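Side-chain contact in magnetosome protein MamA (Magnetospirillum gryphiswaldense, PDB 3AS8), which probably serves as a tetratricopeptide-repeat scaffold that recognises copies of itself and assembles into complexes associated with magnetosomes: residues Pro107-Phe110 with Asn111-Phe114. Residues are numbered along the deposited sequence; the frame is centred on the assembly and turned at random.
Sequences PVNF and NVRF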
loop_
_atom_site.group_PDB
_atom_site.type_symbol
_atom_site.label_atom_id
_atom_site.label_comp_id
_atom_site.label_asym_id
_atom_site.label_seq_id
_atom_site.Cartn_x
_atom_site.Cartn_y
_atom_site.Cartn_z
ATOM N N PRO A 107 -2.172 -8.484 10.584
ATOM C CA PRO A 107 -2.590 -9.603 9.774
ATOM C C PRO A 107 -4.024 -9.540 9.284
ATOM O O PRO A 107 -4.415 -10.460 8.523
ATOM C CB PRO A 107 -2.419 -10.803 10.708
ATOM C CG PRO A 107 -2.438 -10.262 12.100
ATOM C CD PRO A 107 -1.758 -8.905 11.939
ATOM N N VAL A 108 -4.793 -8.513 9.667
ATOM C CA VAL A 108 -6.138 -8.388 9.133
ATOM C C VAL A 108 -6.273 -7.355 8.022
ATOM O O VAL A 108 -7.377 -7.081 7.565
ATOM C CB VAL A 108 -7.216 -8.306 10.240
ATOM C CG1 VAL A 108 -7.253 -9.692 10.977
ATOM C CG2 VAL A 108 -7.018 -7.095 11.260
ATOM N N ASN A 109 -5.137 -6.830 7.555
ATOM C CA ASN A 109 -5.124 -5.829 6.493
ATOM C C ASN A 109 -5.138 -6.545 5.135
ATOM O O ASN A 109 -4.125 -7.125 4.695
ATOM C CB ASN A 109 -3.922 -4.896 6.637
ATOM C CG ASN A 109 -3.953 -3.781 5.686
ATOM O OD1 ASN A 109 -4.379 -3.943 4.551
ATOM N ND2 ASN A 109 -3.521 -2.572 6.146
ATOM N N PHE A 110 -6.303 -6.556 4.508
ATOM C CA PHE A 110 -6.510 -7.275 3.256
ATOM C C PHE A 110 -5.710 -6.662 2.101
ATOM O O PHE A 110 -5.024 -7.364 1.416
ATOM C CB PHE A 110 -7.987 -7.303 2.887
ATOM C CG PHE A 110 -8.265 -7.843 1.493
ATOM C CD1 PHE A 110 -8.463 -9.204 1.285
ATOM C CD2 PHE A 110 -8.319 -6.990 0.401
ATOM C CE1 PHE A 110 -8.731 -9.660 0.008
ATOM C CE2 PHE A 110 -8.560 -7.461 -0.893
ATOM C CZ PHE A 110 -8.756 -8.765 -1.076
ATOM N N ASN A 111 -5.833 -5.353 1.884
ATOM C CA ASN A 111 -5.150 -4.673 0.816
ATOM C C ASN A 111 -3.666 -4.937 0.845
ATOM O O ASN A 111 -3.080 -5.173 -0.178
ATOM C CB ASN A 111 -5.431 -3.154 0.758
ATOM C CG ASN A 111 -5.024 -2.542 -0.561
ATOM O OD1 ASN A 111 -5.318 -3.101 -1.615
ATOM N ND2 ASN A 111 -4.263 -1.449 -0.514
ATOM N N VAL A 112 -3.041 -4.798 1.985
ATOM C CA VAL A 112 -1.596 -5.047 2.091
ATOM C C VAL A 112 -1.235 -6.457 1.612
ATOM O O VAL A 112 -0.342 -6.650 0.760
ATOM C CB VAL A 112 -1.058 -4.767 3.516
ATOM C CG1 VAL A 112 0.364 -5.445 3.734
ATOM C CG2 VAL A 112 -0.922 -3.256 3.811
ATOM N N ARG A 113 -2.006 -7.469 2.015
ATOM C CA ARG A 113 -1.667 -8.839 1.649
ATOM C C ARG A 113 -1.936 -9.038 0.163
ATOM O O ARG A 113 -1.184 -9.708 -0.511
ATOM C CB ARG A 113 -2.553 -9.834 2.451
ATOM C CG ARG A 113 -2.366 -11.283 2.124
ATOM C CD ARG A 113 -0.961 -11.763 2.265
ATOM N NE ARG A 113 -0.554 -11.919 3.653
ATOM C CZ ARG A 113 0.611 -12.432 4.052
ATOM N NH1 ARG A 113 0.840 -12.580 5.332
ATOM N NH2 ARG A 113 1.512 -12.880 3.211
ATOM N N PHE A 114 -3.039 -8.477 -0.341
ATOM C CA PHE A 114 -3.365 -8.517 -1.778
ATOM C C PHE A 114 -2.279 -7.902 -2.663
ATOM O O PHE A 114 -1.799 -8.570 -3.531
ATOM C CB PHE A 114 -4.678 -7.896 -2.054
ATOM C CG PHE A 114 -5.064 -7.960 -3.503
ATOM C CD1 PHE A 114 -5.416 -9.175 -4.104
ATOM C CD2 PHE A 114 -4.982 -6.841 -4.302
ATOM C CE1 PHE A 114 -5.714 -9.233 -5.404
ATOM C CE2 PHE A 114 -5.315 -6.880 -5.568
ATOM C CZ PHE A 114 -5.664 -8.055 -6.167
#
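N109 is the N-cap of helix 110-122, its side chain accepting from V112 N, at the start of one of the paired antiparallel helices of this tetratricopeptide-repeat protein. A chi1 of -173° swings CG away from N109's own N and carries the amide across the V112 side chain at about a right angle. From CB the chain leads to CG, which rests against the valine, 3.7 Å from V112 CB. OD1 accepts from V112 N at 3.0 Å, a nearly straight bond (173°) whose donor stands above the carbonyl plane. The tip, ND2, lies against V112 CG2 at 3.6 Å. Asparagine suits an N-cap because its short side chain brings an acceptor to an N-H that no preceding helical turn can serve. Replacing N109 by alanine would probably leave V112 N without its capping acceptor and V112 CG2 without the amide that lies against it. The backbone carbonyl of N109 adds a weak bond from R113 N.

The first turn is closed by F114 N donating to F110 O at 2.9 Å. The two phenylalanines point the same way, their rings almost parallel (5°) but slid apart, with centroids 6.0 Å apart. Large flat side chains suit this buried side, where both meet V146 of helix 144-156, while V112, branched and apolar, packs on L99 and V102 of helix 92-105. The rings themselves barely overlap; instead F114 CB sits over one face of the F110 ring, 4.1 Å from F110 CE2.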